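Local coordinates for thermophilic dibenzothiophene desulfurization enzyme C (Paenibacillus sp. A11-2, PDB 5XDC), which probably catalyses the FMNH2- and oxygen-dependent oxidation of dibenzothiophene, by way of its sulfoxide, to the sulfone in bacterial sulfur metabolism, at residues B[339-353]-B[386-398]. Sequence-based numbering, arbitrary orientation.
Sequences VQVASAKIVATRLVI and TLHDPVAYKIREV. With IND (indole), chain J.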
loop_
_atom_site.group_PDB
_atom_site.type_symbol
_atom_site.label_atom_id
_atom_site.label_comp_id
_atom_site.label_asym_id
_atom_site.label_seq_id
_atom_site.Cartn_x
_atom_site.Cartn_y
_atom_site.Cartn_z
ATOM N N VAL B 339 -4.844 -18.873 15.013
ATOM C CA VAL B 339 -3.987 -18.270 13.992
ATOM C C VAL B 339 -4.763 -18.075 12.694
ATOM O O VAL B 339 -4.652 -17.031 12.040
ATOM C CB VAL B 339 -2.721 -19.127 13.794
ATOM C CG1 VAL B 339 -1.920 -18.660 12.583
ATOM C CG2 VAL B 339 -1.862 -19.067 15.027
ATOM N N GLN B 340 -5.543 -19.078 12.282
ATOM C CA GLN B 340 -6.314 -18.953 11.048
ATOM C C GLN B 340 -7.358 -17.844 11.157
ATOM O O GLN B 340 -7.595 -17.115 10.189
ATOM C CB GLN B 340 -6.992 -20.276 10.696
ATOM C CG GLN B 340 -6.056 -21.386 10.193
ATOM C CD GLN B 340 -5.379 -21.084 8.846
ATOM O OE1 GLN B 340 -6.032 -20.723 7.854
ATOM N NE2 GLN B 340 -4.060 -21.250 8.808
ATOM N N VAL B 341 -8.006 -17.721 12.321
ATOM C CA VAL B 341 -8.988 -16.659 12.539
ATOM C C VAL B 341 -8.306 -15.297 12.527
ATOM O O VAL B 341 -8.791 -14.351 11.902
ATOM C CB VAL B 341 -9.742 -16.891 13.863
ATOM C CG1 VAL B 341 -10.557 -15.655 14.260
ATOM C CG2 VAL B 341 -10.656 -18.111 13.743
ATOM N N ALA B 342 -7.190 -15.179 13.238
ATOM C CA ALA B 342 -6.455 -13.919 13.270
ATOM C C ALA B 342 -6.070 -13.495 11.863
ATOM O O ALA B 342 -6.201 -12.321 11.500
ATOM C CB ALA B 342 -5.218 -14.059 14.145
ATOM N N SER B 343 -5.616 -14.452 11.049
ATOM C CA SER B 343 -5.234 -14.136 9.679
ATOM C C SER B 343 -6.420 -13.588 8.899
ATOM O O SER B 343 -6.310 -12.563 8.214
ATOM C CB SER B 343 -4.672 -15.378 8.988
ATOM O OG SER B 343 -3.454 -15.811 9.575
ATOM N N ALA B 344 -7.571 -14.262 8.987
ATOM C CA ALA B 344 -8.761 -13.780 8.309
ATOM C C ALA B 344 -9.160 -12.396 8.809
ATOM O O ALA B 344 -9.543 -11.525 8.013
ATOM C CB ALA B 344 -9.906 -14.773 8.500
ATOM N N LYS B 345 -9.068 -12.165 10.126
ATOM C CA LYS B 345 -9.435 -10.862 10.668
ATOM C C LYS B 345 -8.508 -9.765 10.163
ATOM O O LYS B 345 -8.961 -8.651 9.877
ATOM C CB LYS B 345 -9.406 -10.894 12.187
ATOM C CG LYS B 345 -10.088 -9.697 12.824
ATOM C CD LYS B 345 -9.772 -9.627 14.284
ATOM C CE LYS B 345 -10.476 -8.475 14.924
ATOM N NZ LYS B 345 -10.007 -8.286 16.291
ATOM N N ILE B 346 -7.204 -10.049 10.094
ATOM C CA ILE B 346 -6.229 -9.068 9.612
ATOM C C ILE B 346 -6.573 -8.626 8.194
ATOM O O ILE B 346 -6.659 -7.423 7.891
ATOM C CB ILE B 346 -4.807 -9.653 9.693
ATOM C CG1 ILE B 346 -4.368 -9.817 11.146
ATOM C CG2 ILE B 346 -3.808 -8.772 8.922
ATOM C CD1 ILE B 346 -3.218 -10.780 11.320
ATOM N N VAL B 347 -6.785 -9.597 7.303
ATOM C CA VAL B 347 -7.097 -9.281 5.915
ATOM C C VAL B 347 -8.417 -8.529 5.814
ATOM O O VAL B 347 -8.534 -7.545 5.068
ATOM C CB VAL B 347 -7.097 -10.577 5.086
ATOM C CG1 VAL B 347 -7.614 -10.317 3.686
ATOM C CG2 VAL B 347 -5.702 -11.167 5.053
ATOM N N ALA B 348 -9.438 -8.978 6.555
ATOM C CA ALA B 348 -10.741 -8.318 6.512
ATOM C C ALA B 348 -10.677 -6.895 7.049
ATOM O O ALA B 348 -11.351 -6.003 6.514
ATOM C CB ALA B 348 -11.762 -9.118 7.302
ATOM N N THR B 349 -9.859 -6.664 8.082
ATOM C CA THR B 349 -9.706 -5.333 8.663
ATOM C C THR B 349 -9.086 -4.379 7.651
ATOM O O THR B 349 -9.632 -3.307 7.379
ATOM C CB THR B 349 -8.842 -5.399 9.925
ATOM O OG1 THR B 349 -9.516 -6.150 10.951
ATOM C CG2 THR B 349 -8.535 -3.992 10.465
ATOM N N ARG B 350 -7.940 -4.754 7.086
ATOM C CA ARG B 350 -7.293 -3.887 6.104
ATOM C C ARG B 350 -8.218 -3.624 4.933
ATOM O O ARG B 350 -8.327 -2.483 4.454
ATOM C CB ARG B 350 -5.989 -4.518 5.609
ATOM C CG ARG B 350 -4.943 -4.759 6.698
ATOM C CD ARG B 350 -4.641 -3.496 7.480
ATOM N NE ARG B 350 -3.421 -3.601 8.278
ATOM C CZ ARG B 350 -3.150 -2.819 9.318
ATOM N NH1 ARG B 350 -4.018 -1.886 9.688
ATOM N NH2 ARG B 350 -2.010 -2.968 9.986
ATOM N N LEU B 351 -8.926 -4.662 4.480
ATOM C CA LEU B 351 -9.793 -4.517 3.317
ATOM C C LEU B 351 -10.914 -3.522 3.588
ATOM O O LEU B 351 -11.136 -2.589 2.808
ATOM C CB LEU B 351 -10.373 -5.882 2.913
ATOM C CG LEU B 351 -11.409 -5.789 1.796
ATOM C CD1 LEU B 351 -10.785 -5.174 0.557
ATOM C CD2 LEU B 351 -12.006 -7.169 1.506
ATOM N N VAL B 352 -11.642 -3.701 4.691
ATOM C CA VAL B 352 -12.826 -2.874 4.892
ATOM C C VAL B 352 -12.429 -1.427 5.153
ATOM O O VAL B 352 -13.111 -0.503 4.703
ATOM C CB VAL B 352 -13.728 -3.439 6.009
ATOM C CG1 VAL B 352 -13.126 -3.271 7.395
ATOM C CG2 VAL B 352 -15.100 -2.768 5.944
ATOM N N ILE B 353 -11.313 -1.201 5.855
ATOM C CA ILE B 353 -10.910 0.169 6.165
ATOM C C ILE B 353 -10.458 0.896 4.894
ATOM O O ILE B 353 -10.781 2.074 4.695
ATOM C CB ILE B 353 -9.820 0.172 7.256
ATOM C CG1 ILE B 353 -10.384 -0.312 8.606
ATOM C CG2 ILE B 353 -9.186 1.556 7.425
ATOM C CD1 ILE B 353 -11.545 0.511 9.158
ATOM N N THR B 386 -13.390 -2.087 14.181
ATOM C CA THR B 386 -12.084 -2.698 13.957
ATOM C C THR B 386 -11.089 -2.361 15.065
ATOM O O THR B 386 -10.046 -3.018 15.170
ATOM C CB THR B 386 -11.482 -2.264 12.603
ATOM O OG1 THR B 386 -11.508 -0.833 12.488
ATOM C CG2 THR B 386 -12.195 -2.897 11.423
ATOM N N LEU B 387 -11.381 -1.342 15.886
ATOM C CA LEU B 387 -10.547 -0.948 17.009
ATOM C C LEU B 387 -10.810 -1.770 18.261
ATOM O O LEU B 387 -10.142 -1.548 19.279
ATOM C CB LEU B 387 -10.774 0.530 17.325
ATOM C CG LEU B 387 -10.517 1.475 16.150
ATOM C CD1 LEU B 387 -10.999 2.875 16.475
ATOM C CD2 LEU B 387 -9.043 1.499 15.795
ATOM N N HIS B 388 -11.761 -2.708 18.208
ATOM C CA HIS B 388 -12.090 -3.524 19.376
ATOM C C HIS B 388 -10.834 -4.028 20.075
ATOM O O HIS B 388 -10.707 -3.943 21.305
ATOM C CB HIS B 388 -12.981 -4.690 18.936
ATOM C CG HIS B 388 -13.295 -5.657 20.029
ATOM N ND1 HIS B 388 -12.444 -6.683 20.379
ATOM C CD2 HIS B 388 -14.374 -5.761 20.838
ATOM C CE1 HIS B 388 -12.988 -7.379 21.365
ATOM N NE2 HIS B 388 -14.161 -6.845 21.655
ATOM N N ASP B 389 -9.908 -4.590 19.306
ATOM C CA ASP B 389 -8.598 -4.953 19.802
ATOM C C ASP B 389 -7.619 -4.711 18.664
ATOM O O ASP B 389 -8.006 -4.779 17.493
ATOM C CB ASP B 389 -8.542 -6.409 20.301
ATOM C CG ASP B 389 -9.030 -7.406 19.278
ATOM O OD1 ASP B 389 -10.260 -7.661 19.202
ATOM O OD2 ASP B 389 -8.170 -7.930 18.555
ATOM N N PRO B 390 -6.378 -4.361 18.972
ATOM C CA PRO B 390 -5.494 -3.800 17.935
ATOM C C PRO B 390 -5.051 -4.849 16.925
ATOM O O PRO B 390 -4.481 -5.882 17.278
ATOM C CB PRO B 390 -4.310 -3.236 18.728
ATOM C CG PRO B 390 -4.411 -3.812 20.085
ATOM C CD PRO B 390 -5.830 -4.228 20.324
ATOM N N VAL B 391 -5.288 -4.544 15.649
ATOM C CA VAL B 391 -4.894 -5.476 14.601
ATOM C C VAL B 391 -3.382 -5.659 14.595
ATOM O O VAL B 391 -2.880 -6.714 14.200
ATOM C CB VAL B 391 -5.437 -5.001 13.245
ATOM C CG1 VAL B 391 -4.685 -3.758 12.749
ATOM C CG2 VAL B 391 -5.391 -6.120 12.247
ATOM N N ALA B 392 -2.626 -4.668 15.082
ATOM C CA ALA B 392 -1.179 -4.839 15.150
ATOM C C ALA B 392 -0.789 -6.058 15.989
ATOM O O ALA B 392 0.212 -6.719 15.688
ATOM C CB ALA B 392 -0.515 -3.589 15.724
ATOM N N TYR B 393 -1.536 -6.358 17.055
ATOM C CA TYR B 393 -1.182 -7.527 17.859
ATOM C C TYR B 393 -1.725 -8.829 17.281
ATOM O O TYR B 393 -1.124 -9.889 17.515
ATOM C CB TYR B 393 -1.597 -7.313 19.322
ATOM C CG TYR B 393 -0.564 -6.421 19.959
ATOM C CD1 TYR B 393 0.649 -6.945 20.398
ATOM C CD2 TYR B 393 -0.742 -5.055 20.009
ATOM C CE1 TYR B 393 1.641 -6.134 20.908
ATOM C CE2 TYR B 393 0.237 -4.229 20.523
ATOM C CZ TYR B 393 1.430 -4.775 20.973
ATOM O OH TYR B 393 2.422 -3.965 21.485
ATOM N N LYS B 394 -2.793 -8.785 16.485
ATOM C CA LYS B 394 -3.159 -9.963 15.703
ATOM C C LYS B 394 -2.060 -10.290 14.704
ATOM O O LYS B 394 -1.703 -11.462 14.519
ATOM C CB LYS B 394 -4.494 -9.746 14.994
ATOM C CG LYS B 394 -5.691 -9.738 15.934
ATOM C CD LYS B 394 -6.044 -11.157 16.430
ATOM C CE LYS B 394 -6.763 -11.106 17.779
ATOM N NZ LYS B 394 -5.824 -10.734 18.867
ATOM N N ILE B 395 -1.475 -9.257 14.090
ATOM C CA ILE B 395 -0.360 -9.457 13.165
ATOM C C ILE B 395 0.836 -10.056 13.900
ATOM O O ILE B 395 1.451 -11.026 13.431
ATOM C CB ILE B 395 -0.016 -8.126 12.458
ATOM C CG1 ILE B 395 -1.124 -7.774 11.459
ATOM C CG2 ILE B 395 1.342 -8.201 11.784
ATOM C CD1 ILE B 395 -1.127 -6.312 11.012
ATOM N N ARG B 396 1.183 -9.496 15.071
ATOM C CA ARG B 396 2.283 -10.050 15.861
ATOM C C ARG B 396 2.024 -11.507 16.229
ATOM O O ARG B 396 2.942 -12.331 16.195
ATOM C CB ARG B 396 2.514 -9.229 17.134
ATOM C CG ARG B 396 3.787 -9.641 17.903
ATOM C CD ARG B 396 3.941 -8.910 19.233
ATOM N NE ARG B 396 5.262 -9.142 19.826
ATOM C CZ ARG B 396 5.616 -10.254 20.468
ATOM N NH1 ARG B 396 4.758 -11.254 20.622
ATOM N NH2 ARG B 396 6.839 -10.370 20.963
ATOM N N GLU B 397 0.785 -11.837 16.582
ATOM C CA GLU B 397 0.452 -13.204 16.963
ATOM C C GLU B 397 0.638 -14.168 15.794
ATOM O O GLU B 397 1.196 -15.260 15.961
ATOM C CB GLU B 397 -0.971 -13.241 17.521
ATOM C CG GLU B 397 -1.062 -12.585 18.905
ATOM C CD GLU B 397 -2.443 -12.013 19.260
ATOM O OE1 GLU B 397 -3.429 -12.190 18.505
ATOM O OE2 GLU B 397 -2.518 -11.366 20.323
ATOM N N VAL B 398 0.195 -13.787 14.602
ATOM C CA VAL B 398 0.421 -14.655 13.452
ATOM C C VAL B 398 1.914 -14.764 13.152
ATOM O O VAL B 398 2.411 -15.839 12.805
ATOM C CB VAL B 398 -0.376 -14.153 12.240
ATOM C CG1 VAL B 398 -0.072 -14.982 11.007
ATOM C CG2 VAL B 398 -1.884 -14.199 12.542
HETATM N N1 IND J . -18.505 -0.770 19.054
HETATM C C2 IND J . -19.469 -1.454 19.663
HETATM C C3 IND J . -18.824 -2.129 20.536
HETATM C C4 IND J . -16.520 -2.558 21.393
HETATM C C5 IND J . -15.197 -2.170 21.164
HETATM C C6 IND J . -14.888 -1.234 20.155
HETATM C C7 IND J . -15.904 -0.689 19.376
HETATM C C8 IND J . -17.215 -1.063 19.597
HETATM C C9 IND J . -17.522 -2.022 20.624
HETATM O O HOH W 1 -7.713 -6.729 15.521
HETATM O O HOH W 2 -11.294 -5.699 16.253
HETATM O O HOH W 3 -9.312 -5.355 13.632
#
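In the helical C-terminal domain of this acyl-CoA dehydrogenase-like monooxygenase, the 339-353 part of helix 331-363 packs by knobs-into-holes on the start of helix 391-404 and, through K345, meets D389, directly behind H388 of the indole pocket. The axes of these segments come within 9.2 Å, their N-to-C directions 137° apart. I346 is the first knob, set among V391, K394, I395 and V398: its CD1 lies 3.6 Å from the backbone O of K394, while CG1 and CG2 both rest against CG1 of I395. With an alanine at I346 the pocket between these four would probably be left partly unfilled, I395 CG1 losing its main cover from this helix. V398 answers as the opposing knob, its CG2 3.7 Å from CB of A342 and beside OG of S343, which bonds back to V339 O.

Farther along, V391 CG1 lies over one face of the R350 guanidinium, 3.6 Å from NH1, a nitrogen also salt-bridged to E361 of a neighbouring subunit. K345, with CG anti to the backbone N (chi1 -166°) and its chain extended beyond, carries NZ into a salt bridge with D389, 2.9 Å from OD2 and 3.0 Å from OD1. This buried ammonium also bonds Q252, water 1 and water 2; the waters pass on to D389 O and, weakly, T386 O. D389 OD1 uses its anti lone pair for ND1 of H388, 2.7 Å away and in the ring plane; this bond probably limits rotation of the ring, whose CD2 is 3.7 Å from C5 of indole, while K345 and Q252 hold the carboxylate. At the far end T386 and I353 meet tip to tip, OG1 to CD1, OG1 also hydrogen-bonding A382 O.

Helix 247-276 lines the pair along V341, K345 and K394, helix 376-385 covers V352 and I353, and A304 and E301 of another neighbouring subunit pack on S343 and I395.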